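Long-range contacts in ribonuclease H (Uncultured organism, PDB 3U3G), which probably acts as a type 1 ribonuclease H, an endonuclease that cleaves the RNA strand of RNA/DNA hybrids: residues Y7-A12 and R75-L80; A19-V24 and Y50-R55; E35-I40 and N132-K137; N45-Y50 and P94-K99. One frame throughout, in Å; residues are numbered along the deposited sequence. Where two conformers were deposited one is given.

Three contacts involve one mixed sheet; the fourth packs helices beyond it. Contact 1 joins the neighbouring parallel strands 3-12 and 71-76, contact 2 lays helix 45-60 on one face, and contact 3 sets helix 125-139 against the edge strand 32-41. Contact 4, centred about 12 Å from the centre of contact 1, adds helix 94-110 beyond helix 45-60. Contacts 2 and 3 have centres about 9 Å apart, tied by strand pairing (Ile21 N to Ala38 O 2.9 Å). Contacts 3 and 4 lie farthest apart, about 18 Å between centres. Asp9 and Asp77 of contact 1 and Glu49 of contact 4 cluster, consistent with the family's metal-binding active site; Asp9 OD1 and Glu49 OE2 are 3.3 Å apart.

Contact 1 of 4, residues Y7-A12 and R75-L80; sequences YTDGGA and RMDSEL
Tyr7 and Arg75 pair side by side on neighbouring parallel strands at the centre of the RNase H fold. Their side chains run the same way, and Arg75 CD comes to 3.6 Å from Tyr7 CE2. At the ends, Arg75 NH1 gives Tyr7 OH a weak, bent hydrogen bond (2.9 Å, 123°), with ring and guanidinium planes 84° apart. A long methylene chain ending in charge suits this partly exposed place: it lines the ring, then reaches Glu73, to which NE forms a salt bridge. Behind them the backbones hold register through a weak bond from Thr8 N to Arg75 O, 3.3 Å long. One residue on, Met76 CE meets Thr8 OG1 at 3.5 Å; the bend at chi3 (100°) brings the flexible methyl there, beside Leu53 of helix 45-60.

Strand 71-76 ends here, and beyond it water links the two segments. One water donates to Thr8 O and accepts from Asp77 N. The nearly perpendicular carboxylates of Asp9 and Asp77 approach to 4.1 Å between Asp9 OD1 and Asp77 OD1, a placement consistent with the metal-binding acids of related enzymes. Behind them Asn124, its ND2 bonding both Asp77 OD1 and Thr8 O, probably helps to position Asp77. Another water bridges the two acids, donating to Asp9 OD2 at 2.9 Å and to Asp77 OD2 at 2.8 Å.

Contact 2 of 4, residues A19-V24 and Y50-R55; sequences AGIGVV and YEALIR
Glu51 O accepts a hydrogen bond from Arg55 N at 2.9 Å, the regular i to i+4 helical bond, which holds the turn carrying Glu51, Ala52 and Arg55, the three residues Ile21 presses on. Strand 19-24 packs against this turn of helix 50-55, the axes 7.5 Å apart at closest and inclined by 43°, as a helix lies over the sheet in an alpha/beta fold such as RNase H.

Ile21 and Ala52 make the close approach. Their CB atoms are 3.7 Å apart, and alanine suits the spot because a longer side chain would meet the strand where Ile21 CA and Ala52 CA are only 5.0 Å apart. The branches of Ile21 divide the helix surface. CG2 rests against Ala52 N at 3.6 Å, while CG1 stands between the backbone N and the carbonyl carbon (chi1 60°), sending CD1 to Arg55 CB at 3.5 Å. Val23 adds its CG2 methyl, which touches Ala52 O at 3.7 Å and lies near Arg55 CG. Gly22, between them, has no side chain to send to the sheet's other face.

Cutting Ile21 back to an alanine would probably open a gap beside Ala52 and leave Arg55 CB without the CD1 methyl that packs on it. The contact thus rests on apolar packing, with no polar bond between the two segments: Arg55 lends its aliphatic stem to the buried side while its NE pairs with Asp59, and Glu51 likewise turns its carboxylate away, to Lys99, so both charges find mates outside the apolar seam.

Contact 3 of 4, residues E35-I40 and N132-K137; sequences ESSAYI and NEAIDK
Ala134 carries the apolar part of this contact, its CB methyl set against the backbone of the strand at Ala38 and Tyr39. CB lies 3.4 Å from Ala38 C and 3.6 Å from Tyr39 N, so the methyl rests on the peptide group joining those two residues. So small a side chain lets the helix come close: the axes of strand 35-40 and helix 132-137 approach to 6.6 Å, inclined by 41°. Tyr39 contributes its CB, which reaches Ala134 O at 4.1 Å; its ring runs on along the exposed surface, where the helix offers Ala138.

The polar part belongs to Ser37. With OG anti to the backbone N (chi1 171°), the hydroxyl is set against the helix, touching Ala134 CB at 3.5 Å and lying 4.1 Å from Glu133 CB. Its hydrogen bond is with Leu130 O, one turn earlier in the same helix, so a small hydroxyl both fills the space beside the methyl and ties strand to helix.

Charge plays a lesser role. Glu35 OE1 and Glu133 OE1 are 6.3 Å apart, and any mild repulsion is probably eased by Arg126, which forms a salt bridge with Glu35 OE2.

In the fold, strand 32-41 borders the sheet, pairing with strand 17-26 along one side. Ser37 faces helix 125-139, whereas the alternate residues Ser36 and Ala38 turn to the other face, where they touch Arg55 of helix 45-60; the edge strand is thus held between the two helices.

Contact 4 of 4, residues N45-Y50 and P94-K99; sequences NNVAEY and PTLKEK
Tyr50 CG stands anti to its carbonyl carbon (chi1 -87°) and Leu96 CG does likewise (chi1 -67°), torsions that send ring and isobutyl group across the interface of helices 45-60 and 94-110 to meet at about a right angle. Leu96 CD2 sits over the centre of the Tyr50 ring, 3.9 Å from the centroid and 6° off the normal, a CH-pi contact. Lys99 comes at the ring edge instead, its CB 3.9 Å from Tyr50 CD2. Leucine suits its place by its fork: CD1 also reaches Asn46 CB at 4.0 Å, while CD2 is wedged between the ring and Val47 CG2, likewise 4.0 Å away. Across this helix pair, nearly parallel and with axes 9.9 Å apart, Val47 CG1 then packs on Lys99 CE at 3.9 Å.

Replacing Tyr50 with an alanine would probably strip Leu96 of the ring face it lies on and leave Gln84, which bonds the phenol OH, without that partner. Ile81 and Met85 of helix 79-85 also touch this ring, so three helices of the RNase H fold meet on it. Chemically the seam is methyl against aromatic face inside, while beside it the lysine chain bends at its last torsion to carry NZ to Glu51, an ion pair that bridges the same two helices.

Contact 1 of 4, residues Y7-A12 and R75-L80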
loop_
_atom_site.group_PDB
_atom_site.type_symbol
_atom_site.label_atom_id
_atom_site.label_comp_id
_atom_site.label_asym_id
_atom_site.label_seq_id
_atom_site.Cartn_x
_atom_site.Cartn_y
_atom_site.Cartn_z
ATOM N N TYR A 7 4.806 -4.141 2.064
ATOM C CA TYR A 7 5.290 -2.765 1.923
ATOM C C TYR A 7 4.509 -2.117 0.794
ATOM O O TYR A 7 4.355 -2.714 -0.280
ATOM C CB TYR A 7 6.771 -2.735 1.527
ATOM C CG TYR A 7 7.686 -3.484 2.466
ATOM C CD1 TYR A 7 7.676 -4.878 2.511
ATOM C CD2 TYR A 7 8.450 -2.799 3.406
ATOM C CE1 TYR A 7 8.525 -5.578 3.368
ATOM C CE2 TYR A 7 9.288 -3.490 4.276
ATOM C CZ TYR A 7 9.279 -4.868 4.288
ATOM O OH TYR A 7 10.062 -5.570 5.201
ATOM N N THR A 8 4.049 -0.895 1.001
ATOM C CA THR A 8 3.390 -0.187 -0.089
ATOM C C THR A 8 3.991 1.179 -0.309
ATOM O O THR A 8 4.525 1.787 0.621
ATOM C CB THR A 8 1.866 -0.030 0.116
ATOM O OG1 THR A 8 1.614 0.866 1.208
ATOM C CG2 THR A 8 1.202 -1.382 0.405
ATOM N N ASP A 9 3.885 1.662 -1.537
ATOM C CA ASP A 9 4.209 3.046 -1.855
ATOM C C ASP A 9 3.393 3.457 -3.078
ATOM O O ASP A 9 2.988 2.620 -3.898
ATOM C CB ASP A 9 5.715 3.191 -2.141
ATOM C CG ASP A 9 6.214 4.632 -2.028
ATOM O OD1 ASP A 9 5.499 5.502 -1.488
ATOM O OD2 ASP A 9 7.352 4.894 -2.477
ATOM N N GLY A 10 3.145 4.755 -3.197
ATOM C CA GLY A 10 2.531 5.318 -4.385
ATOM C C GLY A 10 3.139 6.676 -4.635
ATOM O O GLY A 10 3.583 7.347 -3.704
ATOM N N GLY A 11 3.173 7.075 -5.893
ATOM C CA GLY A 11 3.723 8.377 -6.245
ATOM C C GLY A 11 3.104 8.914 -7.510
ATOM O O GLY A 11 2.682 8.152 -8.382
ATOM N N ALA A 12 3.161 10.212 -7.670
ATOM C CA ALA A 12 2.807 10.860 -8.911
ATOM C C ALA A 12 3.873 11.895 -9.338
ATOM O O ALA A 12 4.460 12.524 -8.545
ATOM C CB ALA A 12 1.463 11.537 -8.770
ATOM N N ARG A 75 3.808 -2.121 6.149
ATOM C CA ARG A 75 4.866 -1.157 6.427
ATOM C C ARG A 75 4.861 -0.036 5.402
ATOM O O ARG A 75 4.790 -0.280 4.197
ATOM C CB ARG A 75 6.224 -1.858 6.425
ATOM C CG ARG A 75 6.313 -2.901 7.526
ATOM C CD ARG A 75 7.596 -3.713 7.491
ATOM N NE ARG A 75 7.611 -4.672 8.599
ATOM C CZ ARG A 75 8.617 -5.501 8.858
ATOM N NH1 ARG A 75 9.695 -5.495 8.089
ATOM N NH2 ARG A 75 8.494 -6.395 9.837
ATOM N N MET A 76 4.854 1.200 5.888
ATOM C CA MET A 76 4.815 2.369 5.023
ATOM C C MET A 76 5.832 3.366 5.525
ATOM O O MET A 76 5.998 3.526 6.734
ATOM C CB MET A 76 3.439 3.021 5.108
ATOM C CG MET A 76 2.295 2.101 4.738
ATOM S SD MET A 76 0.694 2.898 4.917
ATOM C CE MET A 76 0.334 3.359 3.227
ATOM N N ASP A 77 6.418 4.135 4.613
ATOM C CA ASP A 77 7.356 5.162 5.029
ATOM C C ASP A 77 6.736 6.544 5.221
ATOM O O ASP A 77 7.423 7.471 5.656
ATOM C CB ASP A 77 8.610 5.196 4.135
ATOM C CG ASP A 77 8.329 5.686 2.718
ATOM O OD1 ASP A 77 7.366 5.184 2.112
ATOM O OD2 ASP A 77 9.274 6.230 2.093
ATOM N N SER A 78 5.411 6.600 5.221
ATOM C CA SER A 78 4.710 7.835 5.558
ATOM C C SER A 78 4.121 7.712 6.961
ATOM O O SER A 78 3.159 6.978 7.173
ATOM C CB SER A 78 3.580 8.095 4.556
ATOM O OG SER A 78 2.718 9.124 5.027
ATOM N N GLU A 79 4.682 8.436 7.924
ATOM C CA GLU A 79 4.143 8.378 9.266
ATOM C C GLU A 79 2.711 8.917 9.305
ATOM O O GLU A 79 1.853 8.372 9.998
ATOM C CB GLU A 79 5.035 9.109 10.282
ATOM C CG GLU A 79 4.539 8.876 11.696
ATOM C CD GLU A 79 5.437 9.425 12.780
ATOM O OE1 GLU A 79 6.494 9.996 12.465
ATOM O OE2 GLU A 79 5.087 9.207 13.958
ATOM N N LEU A 80 2.456 9.995 8.566
ATOM C CA LEU A 80 1.116 10.551 8.491
ATOM C C LEU A 80 0.086 9.512 8.052
ATOM O O LEU A 80 -0.936 9.336 8.696
ATOM C CB LEU A 80 1.085 11.748 7.548
ATOM C CG LEU A 80 -0.296 12.352 7.302
ATOM C CD1 LEU A 80 -0.864 12.897 8.593
ATOM C CD2 LEU A 80 -0.199 13.450 6.259
HETATM O O HOH W 1 4.584 4.183 2.011
HETATM O O HOH W 2 9.444 5.463 -0.601
#

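Contact 2 of 4, residues A19-V24 and Y50-R55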
loop_
_atom_site.group_PDB
_atom_site.type_symbol
_atom_site.label_atom_id
_atom_site.label_comp_id
_atom_site.label_asym_id
_atom_site.label_seq_id
_atom_site.Cartn_x
_atom_site.Cartn_y
_atom_site.Cartn_z
ATOM N N ALA A 19 0.996 8.552 -12.476
ATOM C CA ALA A 19 1.147 7.998 -11.132
ATOM C C ALA A 19 1.284 6.484 -11.149
ATOM O O ALA A 19 0.833 5.812 -12.080
ATOM C CB ALA A 19 -0.006 8.426 -10.240
ATOM N N GLY A 20 1.865 5.957 -10.080
ATOM C CA GLY A 20 2.159 4.542 -9.989
ATOM C C GLY A 20 1.989 4.043 -8.576
ATOM O O GLY A 20 2.054 4.814 -7.616
ATOM N N ILE A 21 1.863 2.724 -8.449
ATOM C CA ILE A 21 1.816 2.075 -7.137
ATOM C C ILE A 21 2.808 0.928 -7.093
ATOM O O ILE A 21 3.152 0.351 -8.137
ATOM C CB ILE A 21 0.398 1.581 -6.787
ATOM C CG1 ILE A 21 -0.093 0.553 -7.816
ATOM C CG2 ILE A 21 -0.552 2.783 -6.661
ATOM C CD1 ILE A 21 -1.431 -0.026 -7.495
ATOM N N GLY A 22 3.273 0.617 -5.886
ATOM C CA GLY A 22 4.198 -0.494 -5.658
ATOM C C GLY A 22 3.821 -1.222 -4.388
ATOM O O GLY A 22 3.475 -0.602 -3.385
ATOM N N VAL A 23 3.769 -2.544 -4.472
ATOM C CA VAL A 23 3.494 -3.401 -3.330
ATOM C C VAL A 23 4.538 -4.514 -3.321
ATOM O O VAL A 23 4.774 -5.169 -4.348
ATOM C CB VAL A 23 2.095 -4.048 -3.439
ATOM C CG1 VAL A 23 1.823 -4.934 -2.230
ATOM C CG2 VAL A 23 0.987 -2.976 -3.626
ATOM N N VAL A 24 5.173 -4.724 -2.172
ATOM C CA VAL A 24 6.053 -5.869 -1.972
ATOM C C VAL A 24 5.472 -6.690 -0.833
ATOM O O VAL A 24 5.101 -6.145 0.222
ATOM C CB VAL A 24 7.484 -5.423 -1.570
ATOM C CG1 VAL A 24 8.375 -6.634 -1.330
ATOM C CG2 VAL A 24 8.075 -4.486 -2.621
ATOM N N TYR A 50 -2.766 5.888 -1.284
ATOM C CA TYR A 50 -3.974 5.185 -0.853
ATOM C C TYR A 50 -4.358 4.087 -1.842
ATOM O O TYR A 50 -4.718 2.985 -1.430
ATOM C CB TYR A 50 -5.142 6.159 -0.698
ATOM C CG TYR A 50 -5.250 6.838 0.656
ATOM C CD1 TYR A 50 -4.141 7.390 1.281
ATOM C CD2 TYR A 50 -6.481 6.996 1.277
ATOM C CE1 TYR A 50 -4.253 8.022 2.514
ATOM C CE2 TYR A 50 -6.603 7.690 2.459
ATOM C CZ TYR A 50 -5.485 8.176 3.091
ATOM O OH TYR A 50 -5.612 8.787 4.329
ATOM N N GLU A 51 -4.172 4.349 -3.131
ATOM C CA GLU A 51 -4.446 3.323 -4.135
ATOM C C GLU A 51 -3.503 2.132 -3.974
ATOM O O GLU A 51 -3.882 0.999 -4.255
ATOM C CB GLU A 51 -4.344 3.892 -5.554
ATOM C CG GLU A 51 -5.435 4.868 -5.974
ATOM C CD GLU A 51 -6.761 4.197 -6.317
ATOM O OE1 GLU A 51 -6.997 3.018 -5.929
ATOM O OE2 GLU A 51 -7.608 4.898 -6.922
ATOM N N ALA A 52 -2.263 2.370 -3.557
ATOM C CA ALA A 52 -1.340 1.267 -3.362
ATOM C C ALA A 52 -1.791 0.365 -2.222
ATOM O O ALA A 52 -1.710 -0.864 -2.322
ATOM C CB ALA A 52 0.069 1.791 -3.105
ATOM N N LEU A 53 -2.335 0.961 -1.155
ATOM C CA LEU A 53 -2.938 0.163 -0.087
ATOM C C LEU A 53 -4.143 -0.650 -0.589
ATOM O O LEU A 53 -4.298 -1.819 -0.221
ATOM C CB LEU A 53 -3.362 1.048 1.092
ATOM C CG LEU A 53 -2.262 1.694 1.922
ATOM C CD1 LEU A 53 -2.849 2.825 2.762
ATOM C CD2 LEU A 53 -1.634 0.635 2.812
ATOM N N ILE A 54 -5.027 -0.004 -1.351
ATOM C CA ILE A 54 -6.174 -0.713 -1.914
ATOM C C ILE A 54 -5.721 -1.911 -2.771
ATOM O O ILE A 54 -6.248 -3.009 -2.641
ATOM C CB ILE A 54 -7.064 0.253 -2.700
ATOM C CG1 ILE A 54 -7.696 1.251 -1.724
ATOM C CG2 ILE A 54 -8.132 -0.507 -3.472
ATOM C CD1 ILE A 54 -8.399 2.401 -2.398
ATOM N N ARG A 55 -4.674 -1.711 -3.559
ATOM C CA ARG A 55 -4.115 -2.779 -4.370
ATOM C C ARG A 55 -3.486 -3.877 -3.525
ATOM O O ARG A 55 -3.724 -5.055 -3.779
ATOM C CB ARG A 55 -3.101 -2.231 -5.371
ATOM C CG ARG A 55 -2.267 -3.293 -6.089
ATOM C CD ARG A 55 -3.093 -4.255 -6.969
ATOM N NE ARG A 55 -2.227 -5.194 -7.707
ATOM C CZ ARG A 55 -1.679 -4.922 -8.885
ATOM N NH1 ARG A 55 -0.813 -5.773 -9.424
ATOM N NH2 ARG A 55 -2.009 -3.809 -9.529
#

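Contact 3 of 4, residues E35-I40 and N132-K137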
loop_
_atom_site.group_PDB
_atom_site.type_symbol
_atom_site.label_atom_id
_atom_site.label_comp_id
_atom_site.label_asym_id
_atom_site.label_seq_id
_atom_site.Cartn_x
_atom_site.Cartn_y
_atom_site.Cartn_z
ATOM N N GLU A 35 5.156 -9.222 -5.847
ATOM C CA GLU A 35 5.322 -7.795 -6.096
ATOM C C GLU A 35 4.225 -7.306 -7.029
ATOM O O GLU A 35 3.936 -7.957 -8.033
ATOM C CB GLU A 35 6.696 -7.521 -6.723
ATOM C CG GLU A 35 7.879 -7.903 -5.829
ATOM C CD GLU A 35 9.220 -7.503 -6.423
ATOM O OE1 GLU A 35 9.308 -7.321 -7.654
ATOM O OE2 GLU A 35 10.186 -7.394 -5.642
ATOM N N SER A 36 3.722 -6.098 -6.788
ATOM C CA SER A 36 2.845 -5.412 -7.744
ATOM C C SER A 36 3.514 -4.099 -8.154
ATOM O O SER A 36 3.979 -3.336 -7.293
ATOM C CB SER A 36 1.509 -5.116 -7.079
ATOM O OG SER A 36 0.805 -6.327 -6.795
ATOM N N SER A 37 3.474 -3.786 -9.443
ATOM C CA SER A 37 3.971 -2.518 -9.969
ATOM C C SER A 37 3.000 -2.085 -11.057
ATOM O O SER A 37 2.802 -2.818 -12.018
ATOM C CB SER A 37 5.352 -2.745 -10.592
ATOM O OG SER A 37 5.781 -1.601 -11.304
ATOM N N ALA A 38 2.286 -0.983 -10.852
ATOM C CA ALA A 38 1.214 -0.621 -11.776
ATOM C C ALA A 38 1.145 0.880 -12.029
ATOM O O ALA A 38 1.264 1.673 -11.101
ATOM C CB ALA A 38 -0.127 -1.142 -11.277
ATOM N N TYR A 39 0.880 1.253 -13.277
ATOM C CA TYR A 39 0.505 2.619 -13.618
ATOM C C TYR A 39 -0.979 2.806 -13.357
ATOM O O TYR A 39 -1.795 1.933 -13.694
ATOM C CB TYR A 39 0.800 2.847 -15.100
ATOM C CG TYR A 39 0.405 4.202 -15.610
ATOM C CD1 TYR A 39 1.063 5.341 -15.172
ATOM C CD2 TYR A 39 -0.593 4.341 -16.575
ATOM C CE1 TYR A 39 0.686 6.597 -15.625
ATOM C CE2 TYR A 39 -0.969 5.593 -17.041
ATOM C CZ TYR A 39 -0.319 6.711 -16.561
ATOM O OH TYR A 39 -0.732 7.961 -16.985
ATOM N N ILE A 40 -1.341 3.923 -12.735
ATOM C CA ILE A 40 -2.713 4.119 -12.313
ATOM C C ILE A 40 -3.344 5.360 -12.936
ATOM O O ILE A 40 -4.411 5.784 -12.511
ATOM C CB ILE A 40 -2.857 4.163 -10.786
ATOM C CG1 ILE A 40 -2.114 5.367 -10.197
ATOM C CG2 ILE A 40 -2.331 2.883 -10.158
ATOM C CD1 ILE A 40 -2.532 5.671 -8.773
ATOM N N ASN A 132 8.239 3.728 -9.614
ATOM C CA ASN A 132 8.936 4.446 -10.666
ATOM C C ASN A 132 9.132 3.607 -11.925
ATOM O O ASN A 132 9.037 4.123 -13.031
ATOM C CB ASN A 132 10.267 4.976 -10.140
ATOM C CG ASN A 132 10.092 6.203 -9.259
ATOM O OD1 ASN A 132 10.290 6.136 -8.047
ATOM N ND2 ASN A 132 9.549 7.267 -9.836
ATOM N N GLU A 133 9.226 2.294 -11.755
ATOM C CA GLU A 133 9.257 1.371 -12.889
ATOM C C GLU A 133 7.966 1.468 -13.700
ATOM O O GLU A 133 7.995 1.575 -14.939
ATOM C CB GLU A 133 9.473 -0.054 -12.380
ATOM C CG GLU A 133 9.665 -1.116 -13.450
ATOM C CD GLU A 133 9.854 -2.514 -12.857
ATOM O OE1 GLU A 133 10.288 -2.616 -11.690
ATOM O OE2 GLU A 133 9.441 -3.498 -13.506
ATOM N N ALA A 134 6.836 1.485 -12.999
ATOM C CA ALA A 134 5.534 1.551 -13.637
ATOM C C ALA A 134 5.350 2.875 -14.365
ATOM O O ALA A 134 4.859 2.894 -15.489
ATOM C CB ALA A 134 4.417 1.329 -12.618
ATOM N N ILE A 135 5.688 3.986 -13.709
ATOM C CA ILE A 135 5.548 5.287 -14.357
ATOM C C ILE A 135 6.473 5.432 -15.567
ATOM O O ILE A 135 6.025 5.817 -16.654
ATOM C CB ILE A 135 5.755 6.462 -13.384
ATOM C CG1 ILE A 135 4.731 6.397 -12.247
ATOM C CG2 ILE A 135 5.603 7.791 -14.122
ATOM C CD1 ILE A 135 5.070 7.337 -11.098
ATOM N N ASP A 136 7.730 5.024 -15.411
ATOM C CA ASP A 136 8.693 5.128 -16.507
ATOM C C ASP A 136 8.177 4.334 -17.703
ATOM O O ASP A 136 8.350 4.751 -18.857
ATOM C CB ASP A 136 10.056 4.571 -16.093
ATOM C CG ASP A 136 10.818 5.489 -15.157
ATOM O OD1 ASP A 136 10.452 6.676 -15.044
ATOM O OD2 ASP A 136 11.802 5.006 -14.554
ATOM N N LYS A 137 7.640 3.141 -17.449
ATOM C CA LYS A 137 7.242 2.258 -18.535
ATOM C C LYS A 137 6.025 2.812 -19.263
ATOM O O LYS A 137 6.007 2.856 -20.491
ATOM C CB LYS A 137 6.985 0.836 -18.025
ATOM C CG LYS A 137 6.659 -0.164 -19.138
ATOM C CD LYS A 137 6.798 -1.608 -18.659
ATOM C CE LYS A 137 6.973 -2.583 -19.833
ATOM N NZ LYS A 137 5.888 -2.500 -20.864
#

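Contact 4 of 4, residues N45-Y50 and P94-K99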
loop_
_atom_site.group_PDB
_atom_site.type_symbol
_atom_site.label_atom_id
_atom_site.label_comp_id
_atom_site.label_asym_id
_atom_site.label_seq_id
_atom_site.Cartn_x
_atom_site.Cartn_y
_atom_site.Cartn_z
ATOM N N ASN A 45 -0.143 12.497 -5.432
ATOM C CA ASN A 45 0.710 11.624 -4.670
ATOM C C ASN A 45 -0.082 10.885 -3.598
ATOM O O ASN A 45 0.100 9.692 -3.386
ATOM C CB ASN A 45 1.846 12.423 -4.025
ATOM C CG ASN A 45 3.127 11.645 -3.968
ATOM O OD1 ASN A 45 3.366 10.918 -2.997
ATOM N ND2 ASN A 45 3.792 11.545 -5.118
ATOM N N ASN A 46 -0.836 11.637 -2.804
ATOM C CA ASN A 46 -1.521 11.044 -1.666
ATOM C C ASN A 46 -2.592 10.043 -2.098
ATOM O O ASN A 46 -2.773 9.015 -1.455
ATOM C CB ASN A 46 -2.124 12.120 -0.768
ATOM C CG ASN A 46 -1.107 12.740 0.166
ATOM O OD1 ASN A 46 -0.062 12.149 0.456
ATOM N ND2 ASN A 46 -1.445 13.903 0.708
ATOM N N VAL A 47 -3.275 10.351 -3.197
ATOM C CA VAL A 47 -4.202 9.393 -3.777
ATOM C C VAL A 47 -3.492 8.122 -4.224
ATOM O O VAL A 47 -3.930 7.023 -3.874
ATOM C CB VAL A 47 -5.058 9.990 -4.892
ATOM C CG1 VAL A 47 -5.770 8.884 -5.686
ATOM C CG2 VAL A 47 -6.079 10.960 -4.297
ATOM N N ALA A 48 -2.337 8.269 -4.876
ATOM C CA ALA A 48 -1.527 7.107 -5.229
ATOM C C ALA A 48 -1.111 6.247 -4.037
ATOM O O ALA A 48 -1.181 5.028 -4.118
ATOM C CB ALA A 48 -0.316 7.511 -6.084
ATOM N N GLU A 49 -0.708 6.866 -2.925
ATOM C CA GLU A 49 -0.386 6.096 -1.728
ATOM C C GLU A 49 -1.584 5.272 -1.265
ATOM O O GLU A 49 -1.442 4.123 -0.826
ATOM C CB GLU A 49 0.066 7.010 -0.584
ATOM C CG GLU A 49 1.476 7.606 -0.730
ATOM C CD GLU A 49 2.552 6.851 0.062
ATOM O OE1 GLU A 49 2.390 5.640 0.351
ATOM O OE2 GLU A 49 3.600 7.463 0.356
ATOM N N TYR A 50 -2.766 5.888 -1.284
ATOM C CA TYR A 50 -3.974 5.185 -0.853
ATOM C C TYR A 50 -4.358 4.087 -1.842
ATOM O O TYR A 50 -4.718 2.985 -1.430
ATOM C CB TYR A 50 -5.142 6.159 -0.698
ATOM C CG TYR A 50 -5.250 6.838 0.656
ATOM C CD1 TYR A 50 -4.141 7.390 1.281
ATOM C CD2 TYR A 50 -6.481 6.996 1.277
ATOM C CE1 TYR A 50 -4.253 8.022 2.514
ATOM C CE2 TYR A 50 -6.603 7.690 2.459
ATOM C CZ TYR A 50 -5.485 8.176 3.091
ATOM O OH TYR A 50 -5.612 8.787 4.329
ATOM N N PRO A 94 -9.943 16.557 1.603
ATOM C CA PRO A 94 -11.225 16.076 1.099
ATOM C C PRO A 94 -11.093 14.952 0.073
ATOM O O PRO A 94 -11.916 14.031 0.067
ATOM C CB PRO A 94 -11.840 17.327 0.468
ATOM C CG PRO A 94 -11.285 18.436 1.266
ATOM C CD PRO A 94 -9.863 18.030 1.579
ATOM N N THR A 95 -10.022 14.965 -0.723
ATOM C CA THR A 95 -9.873 14.006 -1.811
ATOM C C THR A 95 -9.516 12.594 -1.334
ATOM O O THR A 95 -9.454 11.659 -2.131
ATOM C CB THR A 95 -8.837 14.472 -2.873
ATOM O OG1 THR A 95 -7.581 14.749 -2.238
ATOM C CG2 THR A 95 -9.322 15.732 -3.578
ATOM N N LEU A 96 -9.263 12.451 -0.033
ATOM C CA LEU A 96 -8.867 11.156 0.528
ATOM C C LEU A 96 -9.975 10.460 1.319
ATOM O O LEU A 96 -9.819 9.313 1.742
ATOM C CB LEU A 96 -7.630 11.330 1.410
ATOM C CG LEU A 96 -6.328 11.730 0.711
ATOM C CD1 LEU A 96 -5.218 11.924 1.730
ATOM C CD2 LEU A 96 -5.945 10.686 -0.326
ATOM N N LYS A 97 -11.031 11.193 1.638
ATOM C CA LYS A 97 -12.008 10.723 2.626
ATOM C C LYS A 97 -12.818 9.518 2.149
ATOM O O LYS A 97 -12.988 8.538 2.885
ATOM C CB LYS A 97 -12.920 11.879 3.075
ATOM C CG LYS A 97 -12.190 12.895 3.965
ATOM C CD LYS A 97 -13.125 13.603 4.927
ATOM C CE LYS A 97 -12.398 14.725 5.649
ATOM N NZ LYS A 97 -13.341 15.664 6.322
ATOM N N GLU A 98 -13.123 9.478 0.863
ATOM C CA GLU A 98 -13.853 8.340 0.348
ATOM C C GLU A 98 -12.993 7.080 0.281
ATOM O O GLU A 98 -13.399 6.023 0.778
ATOM C CB GLU A 98 -14.566 8.664 -0.968
ATOM C CG GLU A 98 -15.997 9.158 -0.743
ATOM C CD GLU A 98 -16.600 9.855 -1.945
ATOM O OE1 GLU A 98 -17.357 10.834 -1.740
ATOM O OE2 GLU A 98 -16.493 9.300 -3.055
ATOM N N LYS A 99 -11.745 7.220 -0.159
ATOM C CA LYS A 99 -10.840 6.083 -0.175
ATOM C C LYS A 99 -10.477 5.609 1.229
ATOM O O LYS A 99 -10.331 4.410 1.481
ATOM C CB LYS A 99 -9.593 6.387 -1.007
ATOM C CG LYS A 99 -9.865 6.382 -2.509
ATOM C CD LYS A 99 -8.761 7.095 -3.293
ATOM C CE LYS A 99 -9.240 7.498 -4.692
ATOM N NZ LYS A 99 -9.712 6.349 -5.485
#